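Local coordinates for protein sorbitol-6-phosphate dehydrogenase (Erwinia amylovora CFBP1430, PDB 5O3Z) that probably catalyses the NAD-dependent interconversion of sorbitol 6-phosphate and fructose 6-phosphate, as a member of the short-chain dehydrogenase/reductase family, at residues Gly30-Val35 and Glu81-Ala86; Thr49-Ser52 and Arg58-Gly61; Gly25-Gly30 and Ser52-Gly57; Phe62-Thr67 and Glu73-Ala78. All coordinates share one frame; numbering follows the deposited sequence.

Interaction 1 (Gly30-Val35 and Glu81-Ala86)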
loop_
_atom_site.group_PDB
_atom_site.type_symbol
_atom_site.label_atom_id
_atom_site.label_comp_id
_atom_site.label_asym_id
_atom_site.label_seq_id
_atom_site.Cartn_x
_atom_site.Cartn_y
_atom_site.Cartn_z
ATOM N N GLY A 30 -24.776 -23.792 6.185
ATOM C CA GLY A 30 -26.105 -23.409 6.543
ATOM C C GLY A 30 -26.810 -22.359 5.709
ATOM O O GLY A 30 -27.866 -21.891 6.121
ATOM N N TYR A 31 -26.248 -21.969 4.557
ATOM C CA TYR A 31 -26.907 -20.978 3.685
ATOM C C TYR A 31 -27.928 -21.641 2.716
ATOM O O TYR A 31 -27.691 -22.737 2.168
ATOM C CB TYR A 31 -25.856 -20.132 2.878
ATOM C CG TYR A 31 -25.002 -19.082 3.682
ATOM C CD1 TYR A 31 -23.827 -19.449 4.351
ATOM C CD2 TYR A 31 -25.350 -17.727 3.688
ATOM C CE1 TYR A 31 -23.065 -18.500 5.018
ATOM C CE2 TYR A 31 -24.616 -16.780 4.368
ATOM C CZ TYR A 31 -23.480 -17.182 5.054
ATOM O OH TYR A 31 -22.761 -16.218 5.700
ATOM N N HIS A 32 -28.992 -20.913 2.422
ATOM C CA HIS A 32 -29.746 -21.150 1.156
ATOM C C HIS A 32 -28.965 -20.505 0.005
ATOM O O HIS A 32 -28.447 -19.406 0.158
ATOM C CB HIS A 32 -31.137 -20.571 1.226
ATOM C CG HIS A 32 -32.089 -21.431 1.983
ATOM N ND1 HIS A 32 -32.100 -21.496 3.364
ATOM C CD2 HIS A 32 -33.091 -22.238 1.552
ATOM C CE1 HIS A 32 -33.063 -22.326 3.742
ATOM N NE2 HIS A 32 -33.677 -22.783 2.660
ATOM N N VAL A 33 -28.840 -21.205 -1.103
ATOM C CA VAL A 33 -27.939 -20.764 -2.154
ATOM C C VAL A 33 -28.720 -20.534 -3.450
ATOM O O VAL A 33 -29.507 -21.393 -3.879
ATOM C CB VAL A 33 -26.778 -21.729 -2.374
ATOM C CG1 VAL A 33 -25.836 -21.199 -3.457
ATOM C CG2 VAL A 33 -25.990 -21.932 -1.072
ATOM N N ALA A 34 -28.537 -19.344 -4.025
ATOM C CA ALA A 34 -28.959 -19.042 -5.401
ATOM C C ALA A 34 -27.733 -19.211 -6.312
ATOM O O ALA A 34 -26.799 -18.396 -6.239
ATOM C CB ALA A 34 -29.524 -17.640 -5.464
ATOM N N VAL A 35 -27.696 -20.307 -7.074
ATOM C CA VAL A 35 -26.627 -20.633 -8.056
ATOM C C VAL A 35 -26.944 -19.913 -9.391
ATOM O O VAL A 35 -27.896 -20.356 -10.129
ATOM C CB VAL A 35 -26.486 -22.145 -8.281
ATOM C CG1 VAL A 35 -25.302 -22.521 -9.170
ATOM C CG2 VAL A 35 -26.405 -22.859 -6.921
ATOM N N GLU A 81 -38.229 -13.191 -5.598
ATOM C CA GLU A 81 -39.445 -14.036 -5.728
ATOM C C GLU A 81 -39.239 -15.373 -5.025
ATOM O O GLU A 81 -40.089 -15.791 -4.238
ATOM C CB GLU A 81 -39.763 -14.380 -7.203
ATOM C CG GLU A 81 -40.123 -13.224 -8.152
ATOM C CD GLU A 81 -39.847 -13.562 -9.642
ATOM O OE1 GLU A 81 -39.767 -14.763 -10.034
ATOM O OE2 GLU A 81 -39.699 -12.617 -10.450
ATOM N N THR A 82 -38.092 -16.025 -5.299
ATOM C CA THR A 82 -37.761 -17.357 -4.804
ATOM C C THR A 82 -37.441 -17.508 -3.272
ATOM O O THR A 82 -38.053 -18.367 -2.587
ATOM C CB THR A 82 -36.619 -17.933 -5.659
ATOM O OG1 THR A 82 -37.009 -17.906 -7.034
ATOM C CG2 THR A 82 -36.235 -19.378 -5.264
ATOM N N PHE A 83 -36.489 -16.728 -2.735
ATOM C CA PHE A 83 -36.131 -16.777 -1.319
ATOM C C PHE A 83 -36.663 -15.645 -0.511
ATOM O O PHE A 83 -36.577 -15.695 0.674
ATOM C CB PHE A 83 -34.603 -16.826 -1.108
ATOM C CG PHE A 83 -33.917 -17.943 -1.825
ATOM C CD1 PHE A 83 -33.887 -19.222 -1.283
ATOM C CD2 PHE A 83 -33.306 -17.731 -3.041
ATOM C CE1 PHE A 83 -33.236 -20.255 -1.929
ATOM C CE2 PHE A 83 -32.679 -18.778 -3.717
ATOM C CZ PHE A 83 -32.625 -20.030 -3.141
ATOM N N GLY A 84 -37.181 -14.596 -1.121
ATOM C CA GLY A 84 -37.680 -13.421 -0.375
ATOM C C GLY A 84 -36.658 -12.513 0.311
ATOM O O GLY A 84 -37.032 -11.582 0.994
ATOM N N ARG A 85 -35.373 -12.792 0.144
ATOM C CA ARG A 85 -34.309 -11.928 0.702
ATOM C C ARG A 85 -32.963 -12.277 0.072
ATOM O O ARG A 85 -32.827 -13.253 -0.688
ATOM C CB ARG A 85 -34.232 -12.148 2.209
ATOM C CG ARG A 85 -33.967 -13.627 2.510
ATOM C CD ARG A 85 -33.934 -13.910 3.958
ATOM N NE ARG A 85 -33.042 -12.966 4.612
ATOM C CZ ARG A 85 -33.001 -12.747 5.906
ATOM N NH1 ARG A 85 -33.778 -13.430 6.729
ATOM N NH2 ARG A 85 -32.158 -11.850 6.379
ATOM N N ALA A 86 -31.958 -11.462 0.385
ATOM C CA ALA A 86 -30.568 -11.731 -0.028
ATOM C C ALA A 86 -29.613 -11.117 1.012
ATOM O O ALA A 86 -29.823 -9.992 1.482
ATOM C CB ALA A 86 -30.291 -11.159 -1.385
#
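The ring of Phe83 meets three consecutive residues, His32, Val33 and Ala34, with its outer end. All three approach obliquely, neither squarely over a face nor in the ring plane. One face of the ring is lined by its own neighbour: Thr82 CG2 stands 3.9 Å above the plane, displaced toward the rim. The imidazole of His32 is also met at a slant, with its CD2 4.0 Å from Phe83 CE1.

The ring atoms are shared out along the strand. Phe83 CE1 lies 3.8 Å from His32 CB. Phe83 CZ is 3.5 Å from the carbonyl oxygen Val33 O. On the other flank, Phe83 CE2 touches the methyl Ala34 CB at 3.8 Å. His32 CB points toward the helix end. The side chain of Val33 points away from it, onto Cys23 and Leu26 of helix 17-28, so Val33 offers Phe83 its backbone only.

Phe83 is the last residue of helix 69-83, and Gly84 breaks the helix with positive phi. The phenyl carbon CG is turned beside its own backbone nitrogen (chi1 -55°), and the ring projects from the helix end onto strand 32-37. Val8 of strand 8-12 also touches Phe83.

The chemistry is van der Waals contact throughout. Val33 O faces an aromatic carbon here, while Tyr60 of the adjacent strand 59-63 supplies its backbone hydrogen bond. The phenyl ring therefore covers a peptide group whose polar needs are met within the sheet, and the helix end rests on the strand through packing alone, with no polar bond between them.

Interaction 2 (Thr49-Ser52 and Arg58-Gly61)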
loop_
_atom_site.group_PDB
_atom_site.type_symbol
_atom_site.label_atom_id
_atom_site.label_comp_id
_atom_site.label_asym_id
_atom_site.label_seq_id
_atom_site.Cartn_x
_atom_site.Cartn_y
_atom_site.Cartn_z
ATOM N N THR A 49 -28.055 -31.281 -6.996
ATOM C CA THR A 49 -27.049 -31.888 -6.090
ATOM C C THR A 49 -27.137 -31.356 -4.648
ATOM O O THR A 49 -27.214 -32.112 -3.678
ATOM C CB THR A 49 -25.660 -31.626 -6.652
ATOM O OG1 THR A 49 -25.579 -32.240 -7.941
ATOM C CG2 THR A 49 -24.542 -32.157 -5.719
ATOM N N ILE A 50 -27.149 -30.043 -4.495
ATOM C CA ILE A 50 -27.307 -29.424 -3.165
ATOM C C ILE A 50 -28.649 -29.797 -2.518
ATOM O O ILE A 50 -28.680 -30.169 -1.344
ATOM C CB ILE A 50 -27.056 -27.887 -3.215
ATOM C CG1 ILE A 50 -25.541 -27.649 -3.401
ATOM C CG2 ILE A 50 -27.608 -27.154 -1.965
ATOM C CD1 ILE A 50 -25.214 -26.504 -4.318
ATOM N N ASN A 51 -29.758 -29.747 -3.241
ATOM C CA ASN A 51 -31.039 -30.216 -2.632
ATOM C C ASN A 51 -31.116 -31.743 -2.362
ATOM O O ASN A 51 -31.735 -32.170 -1.400
ATOM C CB ASN A 51 -32.239 -29.767 -3.454
ATOM C CG ASN A 51 -32.369 -28.254 -3.509
ATOM O OD1 ASN A 51 -31.923 -27.526 -2.602
ATOM N ND2 ASN A 51 -33.014 -27.774 -4.548
ATOM N N SER A 52 -30.443 -32.549 -3.173
ATOM C CA SER A 52 -30.328 -33.994 -2.928
ATOM C C SER A 52 -29.583 -34.344 -1.632
ATOM O O SER A 52 -29.714 -35.498 -1.148
ATOM C CB SER A 52 -29.595 -34.684 -4.076
ATOM O OG SER A 52 -30.445 -34.688 -5.210
ATOM N N ARG A 58 -33.437 -25.785 -0.848
ATOM C CA ARG A 58 -32.227 -25.214 -0.265
ATOM C C ARG A 58 -31.483 -24.368 -1.279
ATOM O O ARG A 58 -31.054 -23.251 -0.945
ATOM C CB ARG A 58 -31.289 -26.275 0.258
ATOM C CG ARG A 58 -30.098 -25.666 1.003
ATOM C CD ARG A 58 -29.852 -26.403 2.278
ATOM N NE ARG A 58 -29.949 -25.586 3.463
ATOM C CZ ARG A 58 -29.326 -25.881 4.600
ATOM N NH1 ARG A 58 -29.465 -25.077 5.652
ATOM N NH2 ARG A 58 -28.603 -26.988 4.711
ATOM N N ALA A 59 -31.348 -24.931 -2.480
ATOM C CA ALA A 59 -30.738 -24.281 -3.642
ATOM C C ALA A 59 -31.676 -24.186 -4.902
ATOM O O ALA A 59 -32.435 -25.138 -5.209
ATOM C CB ALA A 59 -29.474 -24.999 -3.999
ATOM N N TYR A 60 -31.620 -23.053 -5.597
ATOM C CA TYR A 60 -32.206 -22.880 -6.955
ATOM C C TYR A 60 -31.149 -22.367 -7.933
ATOM O O TYR A 60 -30.234 -21.582 -7.558
ATOM C CB TYR A 60 -33.369 -21.904 -6.942
ATOM C CG TYR A 60 -34.574 -22.465 -6.269
ATOM C CD1 TYR A 60 -34.705 -22.411 -4.862
ATOM C CD2 TYR A 60 -35.594 -23.098 -7.019
ATOM C CE1 TYR A 60 -35.822 -22.958 -4.216
ATOM C CE2 TYR A 60 -36.707 -23.653 -6.372
ATOM C CZ TYR A 60 -36.817 -23.581 -4.991
ATOM O OH TYR A 60 -37.920 -24.120 -4.401
ATOM N N GLY A 61 -31.226 -22.853 -9.168
ATOM C CA GLY A 61 -30.341 -22.420 -10.247
ATOM C C GLY A 61 -30.991 -21.299 -11.063
ATOM O O GLY A 61 -32.216 -21.341 -11.346
#
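Asn51 and Ile50 reach strand 59-63 by different turns. In Asn51, CG sits beside the backbone nitrogen (chi1 -63°), and the amide swings from the helix to the backbone of Ala59. In Ile50, the branch CG2 lies opposite the backbone nitrogen and reaches the methyl of the same residue.

The Asn51 amide grips Ala59 at two points. Ala59 N donates to Asn51 OD1 at 2.7 Å, nearly straight at 166°, in the carbonyl plane and on a lone pair. Asn51 ND2 donates in return to Ala59 O at 2.8 Å, also on a lone pair, though that oxygen is tilted somewhat from the amide plane. Arg58 N adds a weak, bent bond to Asn51 OD1 at 2.9 Å. Together these bonds fix the rotation of the amide and make OD1 a double acceptor.

Beside the amide contact lies an apolar one. Ile50 CG2 packs on Ala59 CB at 3.5 Å and grazes Arg58 CG at 4.2 Å. The rest of the Arg58 chain bends away.

Arg58 and Tyr60 use their backbones to pair with strand 32-37, whereas Ala59 turns its N and O to Asn51. On this outermost strand of the chain's sheet, an asparagine takes up backbone groups that a further strand could pair with. The contact closes the beta-alpha-beta unit of strand 32-37, helix 40-54 and strand 59-63 in the Rossmann fold.

Interaction 3 (Gly25-Gly30 and Ser52-Gly57)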
loop_
_atom_site.group_PDB
_atom_site.type_symbol
_atom_site.label_atom_id
_atom_site.label_comp_id
_atom_site.label_asym_id
_atom_site.label_seq_id
_atom_site.Cartn_x
_atom_site.Cartn_y
_atom_site.Cartn_z
ATOM N N GLY A 25 -20.018 -25.262 -0.372
ATOM C CA GLY A 25 -19.459 -24.867 0.902
ATOM C C GLY A 25 -20.389 -23.979 1.672
ATOM O O GLY A 25 -20.491 -24.103 2.868
ATOM N N LEU A 26 -21.101 -23.075 0.983
ATOM C CA LEU A 26 -22.083 -22.239 1.623
ATOM C C LEU A 26 -23.337 -23.006 2.063
ATOM O O LEU A 26 -23.971 -22.657 3.039
ATOM C CB LEU A 26 -22.496 -21.112 0.704
ATOM C CG LEU A 26 -21.414 -20.024 0.512
ATOM C CD1 LEU A 26 -21.695 -19.247 -0.761
ATOM C CD2 LEU A 26 -21.460 -19.082 1.683
ATOM N N ALA A 27 -23.714 -24.009 1.313
ATOM C CA ALA A 27 -24.896 -24.814 1.737
ATOM C C ALA A 27 -24.520 -25.547 3.036
ATOM O O ALA A 27 -25.230 -25.487 4.025
ATOM C CB ALA A 27 -25.235 -25.790 0.643
ATOM N N GLN A 28 -23.365 -26.185 3.017
ATOM C CA GLN A 28 -22.818 -26.821 4.239
ATOM C C GLN A 28 -22.781 -25.922 5.456
ATOM O O GLN A 28 -23.233 -26.311 6.537
ATOM C CB GLN A 28 -21.436 -27.350 3.957
ATOM C CG GLN A 28 -20.873 -28.201 5.084
ATOM C CD GLN A 28 -19.431 -28.434 4.821
ATOM O OE1 GLN A 28 -18.631 -27.460 4.806
ATOM N NE2 GLN A 28 -19.068 -29.679 4.520
ATOM N N ALA A 29 -22.303 -24.702 5.297
ATOM C CA ALA A 29 -22.332 -23.698 6.380
ATOM C C ALA A 29 -23.716 -23.250 6.806
ATOM O O ALA A 29 -23.859 -22.393 7.685
ATOM C CB ALA A 29 -21.519 -22.485 5.970
ATOM N N GLY A 30 -24.776 -23.792 6.185
ATOM C CA GLY A 30 -26.105 -23.409 6.543
ATOM C C GLY A 30 -26.810 -22.359 5.709
ATOM O O GLY A 30 -27.866 -21.891 6.121
ATOM N N SER A 52 -30.443 -32.549 -3.173
ATOM C CA SER A 52 -30.328 -33.994 -2.928
ATOM C C SER A 52 -29.583 -34.344 -1.632
ATOM O O SER A 52 -29.714 -35.498 -1.148
ATOM C CB SER A 52 -29.595 -34.684 -4.076
ATOM O OG SER A 52 -30.445 -34.688 -5.210
ATOM N N ARG A 53 -28.755 -33.411 -1.119
ATOM C CA ARG A 53 -28.046 -33.592 0.145
ATOM C C ARG A 53 -28.652 -32.854 1.326
ATOM O O ARG A 53 -28.591 -33.367 2.445
ATOM C CB ARG A 53 -26.591 -33.203 -0.020
ATOM C CG ARG A 53 -25.907 -32.735 1.256
ATOM C CD ARG A 53 -24.404 -32.740 1.124
ATOM N NE ARG A 53 -23.801 -32.656 2.460
ATOM C CZ ARG A 53 -22.498 -32.504 2.693
ATOM N NH1 ARG A 53 -21.625 -32.405 1.695
ATOM N NH2 ARG A 53 -22.050 -32.427 3.933
ATOM N N TYR A 54 -29.250 -31.682 1.111
ATOM C CA TYR A 54 -29.602 -30.761 2.190
ATOM C C TYR A 54 -31.090 -30.538 2.365
ATOM O O TYR A 54 -31.485 -29.893 3.340
ATOM C CB TYR A 54 -28.931 -29.367 1.997
ATOM C CG TYR A 54 -27.448 -29.352 2.167
ATOM C CD1 TYR A 54 -26.887 -29.455 3.437
ATOM C CD2 TYR A 54 -26.610 -29.339 1.086
ATOM C CE1 TYR A 54 -25.526 -29.491 3.610
ATOM C CE2 TYR A 54 -25.237 -29.369 1.249
ATOM C CZ TYR A 54 -24.718 -29.440 2.533
ATOM O OH TYR A 54 -23.359 -29.490 2.709
ATOM N N GLY A 55 -31.910 -31.019 1.429
ATOM C CA GLY A 55 -33.365 -30.848 1.500
ATOM C C GLY A 55 -33.841 -30.003 0.328
ATOM O O GLY A 55 -33.095 -29.129 -0.165
ATOM N N ALA A 56 -35.064 -30.264 -0.137
ATOM C CA ALA A 56 -35.654 -29.510 -1.251
ATOM C C ALA A 56 -35.769 -28.031 -0.900
ATOM O O ALA A 56 -36.039 -27.682 0.239
ATOM C CB ALA A 56 -37.026 -30.083 -1.610
ATOM N N GLY A 57 -35.521 -27.157 -1.881
ATOM C CA GLY A 57 -35.710 -25.705 -1.714
ATOM C C GLY A 57 -34.535 -25.052 -0.990
ATOM O O GLY A 57 -34.629 -23.906 -0.581
#
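Ala27 is the first residue of 25-30 to touch the other segment, at the ring of Tyr54. Its methyl CB lies 3.6 Å from Tyr54 CE2. The same methyl makes an off-centre CH-pi contact, 4.1 Å from the centroid of the Tyr54 ring and 30° off the normal. The carbonyl carbon of Ala27 stands over the same face, toward the rim.

Gln28 follows and meets the phenol end. Tyr54 OH is 3.1 Å from Gln28 CB and equally near its CA, a tight approach. Gln28 N is also close to this oxygen, but the angle is too poor for a hydrogen bond. The Gln28 side chain extends, with CG opposite its backbone nitrogen (chi1 -171°), and carries NE2 to 4.1 Å from Arg53 NH2. The amide and guanidinium planes stand 79° apart, so the two groups do not stack.

Arg53 closes the other side of the tyrosine. Its CG lies 3.4 Å above the opposite face of the ring, and Tyr54 OH sits above the centre of its guanidinium. The tyrosine is thus held between Ala27 and Arg53.

At Gly30 the helix ends in a Schellman motif, with Gly30 N bonded to Ala27 O and Tyr31 N probably to Leu26 O, both at 2.8 Å. Gly55, with positive phi, ends the partner helix.

The contact joins the C-terminal ends of helices 17-28 and 40-54. Leu26, turned away from Tyr54, packs on Ala9 and Val11 of strand 8-12 and on Leu239 of helix 231-242. Ala27 thus faces helix 40-54, while Leu26 faces the sheet and helix 231-242.

Interaction 4 (Phe62-Thr67 and Glu73-Ala78)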
loop_
_atom_site.group_PDB
_atom_site.type_symbol
_atom_site.label_atom_id
_atom_site.label_comp_id
_atom_site.label_asym_id
_atom_site.label_seq_id
_atom_site.Cartn_x
_atom_site.Cartn_y
_atom_site.Cartn_z
ATOM N N PHE A 62 -30.192 -20.316 -11.466
ATOM C CA PHE A 62 -30.680 -19.164 -12.265
ATOM C C PHE A 62 -29.699 -18.890 -13.388
ATOM O O PHE A 62 -28.522 -19.134 -13.223
ATOM C CB PHE A 62 -30.760 -17.913 -11.438
ATOM C CG PHE A 62 -31.708 -18.003 -10.286
ATOM C CD1 PHE A 62 -31.323 -18.676 -9.127
ATOM C CD2 PHE A 62 -32.942 -17.376 -10.308
ATOM C CE1 PHE A 62 -32.154 -18.739 -8.047
ATOM C CE2 PHE A 62 -33.807 -17.483 -9.232
ATOM C CZ PHE A 62 -33.400 -18.140 -8.089
ATOM N N LYS A 63 -30.210 -18.441 -14.549
ATOM C CA LYS A 63 -29.400 -17.988 -15.646
ATOM C C LYS A 63 -29.078 -16.513 -15.423
ATOM O O LYS A 63 -29.932 -15.715 -15.046
ATOM C CB LYS A 63 -30.159 -18.137 -16.977
ATOM C CG LYS A 63 -29.268 -18.333 -18.195
ATOM C CD LYS A 63 -29.051 -17.042 -18.959
ATOM C CE LYS A 63 -28.597 -17.302 -20.401
ATOM N NZ LYS A 63 -27.103 -17.347 -20.527
ATOM N N VAL A 64 -27.821 -16.159 -15.640
ATOM C CA VAL A 64 -27.475 -14.707 -15.710
ATOM C C VAL A 64 -26.237 -14.458 -16.593
ATOM O O VAL A 64 -25.318 -15.277 -16.671
ATOM C CB VAL A 64 -27.304 -14.038 -14.319
ATOM C CG1 VAL A 64 -26.047 -14.569 -13.601
ATOM C CG2 VAL A 64 -27.261 -12.523 -14.478
ATOM N N ASP A 65 -26.311 -13.327 -17.318
ATOM C CA ASP A 65 -25.201 -12.784 -18.051
ATOM C C ASP A 65 -24.883 -11.569 -17.249
ATOM O O ASP A 65 -25.638 -10.559 -17.314
ATOM C CB ASP A 65 -25.630 -12.411 -19.494
ATOM C CG ASP A 65 -24.550 -11.639 -20.251
ATOM O OD1 ASP A 65 -23.404 -11.498 -19.767
ATOM O OD2 ASP A 65 -24.821 -11.195 -21.366
ATOM N N ALA A 66 -23.821 -11.647 -16.445
ATOM C CA ALA A 66 -23.578 -10.543 -15.520
ATOM C C ALA A 66 -23.201 -9.239 -16.268
ATOM O O ALA A 66 -23.367 -8.181 -15.726
ATOM C CB ALA A 66 -22.549 -10.889 -14.421
ATOM N N THR A 67 -22.817 -9.328 -17.522
ATOM C CA THR A 67 -22.425 -8.158 -18.312
ATOM C C THR A 67 -23.639 -7.431 -18.879
ATOM O O THR A 67 -23.506 -6.317 -19.387
ATOM C CB THR A 67 -21.504 -8.543 -19.504
ATOM O OG1 THR A 67 -22.251 -9.258 -20.471
ATOM C CG2 THR A 67 -20.303 -9.426 -19.076
ATOM N N GLU A 73 -30.900 -7.469 -13.651
ATOM C CA GLU A 73 -32.041 -6.961 -12.935
ATOM C C GLU A 73 -33.102 -8.052 -12.815
ATOM O O GLU A 73 -33.748 -8.132 -11.805
ATOM C CB GLU A 73 -32.610 -5.733 -13.614
ATOM C CG GLU A 73 -31.743 -4.502 -13.454
ATOM C CD GLU A 73 -32.098 -3.441 -14.476
ATOM O OE1 GLU A 73 -32.846 -3.769 -15.445
ATOM O OE2 GLU A 73 -31.653 -2.295 -14.284
ATOM N N ALA A 74 -33.189 -8.950 -13.797
ATOM C CA ALA A 74 -34.181 -10.038 -13.719
ATOM C C ALA A 74 -33.744 -11.090 -12.706
ATOM O O ALA A 74 -34.591 -11.692 -12.004
ATOM C CB ALA A 74 -34.446 -10.682 -15.090
ATOM N N LEU A 75 -32.433 -11.331 -12.623
ATOM C CA LEU A 75 -31.896 -12.286 -11.644
ATOM C C LEU A 75 -32.250 -11.870 -10.267
ATOM O O LEU A 75 -32.735 -12.676 -9.469
ATOM C CB LEU A 75 -30.378 -12.451 -11.782
ATOM C CG LEU A 75 -29.652 -13.351 -10.760
ATOM C CD1 LEU A 75 -29.860 -14.803 -11.102
ATOM C CD2 LEU A 75 -28.180 -12.982 -10.678
ATOM N N ALA A 76 -32.112 -10.572 -9.971
ATOM C CA ALA A 76 -32.486 -10.065 -8.670
ATOM C C ALA A 76 -33.950 -10.245 -8.396
ATOM O O ALA A 76 -34.351 -10.647 -7.290
ATOM C CB ALA A 76 -32.111 -8.623 -8.516
ATOM N N ARG A 77 -34.790 -9.938 -9.376
ATOM C CA ARG A 77 -36.266 -10.229 -9.201
ATOM C C ARG A 77 -36.517 -11.729 -8.925
ATOM O O ARG A 77 -37.200 -12.065 -7.986
ATOM C CB ARG A 77 -37.100 -9.731 -10.404
ATOM C CG ARG A 77 -37.352 -8.235 -10.331
ATOM C CD ARG A 77 -38.338 -7.681 -11.360
ATOM N NE ARG A 77 -37.991 -8.140 -12.704
ATOM C CZ ARG A 77 -37.165 -7.524 -13.559
ATOM N NH1 ARG A 77 -36.554 -6.360 -13.255
ATOM N NH2 ARG A 77 -36.945 -8.077 -14.747
ATOM N N ALA A 78 -35.867 -12.595 -9.692
ATOM C CA ALA A 78 -36.015 -14.028 -9.556
ATOM C C ALA A 78 -35.574 -14.562 -8.190
ATOM O O ALA A 78 -36.259 -15.374 -7.543
ATOM C CB ALA A 78 -35.239 -14.722 -10.661
#
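Phe62 and Leu75 meet where the beta-alpha-beta crossover of the Rossmann fold leaves edge strand 59-63 and enters helix 69-83. Leu75 carries most of the helix side of the contact, and its two methyls divide the work. CD1 presses on Phe62 CB at 3.3 Å, a tight contact. CD2 lies 3.9 Å from Val64 CB, and the two side chains cross at about a right angle. Leu75 CG stands opposite the backbone nitrogen (chi1 176°), and with chi2 at 78° both methyls reach the strand side.

One turn on, Ala78 CB meets the Phe62 ring at its edge, near the ring plane, 3.4 Å from CE2. Leu75 CD1 approaches the same ring obliquely. The alternation of the chain puts Phe62 and Val64 toward the helix. Lys63 points away, and its NZ bonds to Leu38 O. Leu75 also touches Ala36, Ile12 and Phe127, so it is packed among strands 32-37 and 8-12 and helix 106-133.

Beyond Val64 the chain folds into an Asx turn. Asp65 OD1 accepts from Thr67 OG1 at 2.6 Å and from Thr67 N at 3.2 Å. Both donors approach from the same face of the carboxylate plane.

In the fold
The four contacts tie together the first strands and helices of the Rossmann fold, the half that usually binds the dinucleotide in this family. Interactions 1 and 2 meet through the sheet: Val35 N lies 2.9 Å from Tyr60 O, a probable hydrogen bond. The strand pairing continues into interaction 4, with Phe62 N 2.7 Å from Val35 O. Interactions 1 and 4 both use helix 69-83, and interactions 2 and 3 both use helix 40-54. The latter two have centres about 7 Å apart, and Ile50 CG2 touches Ala27 CB at 3.8 Å. Interactions 3 and 4 do not touch; their nearest atoms are about 9 Å apart.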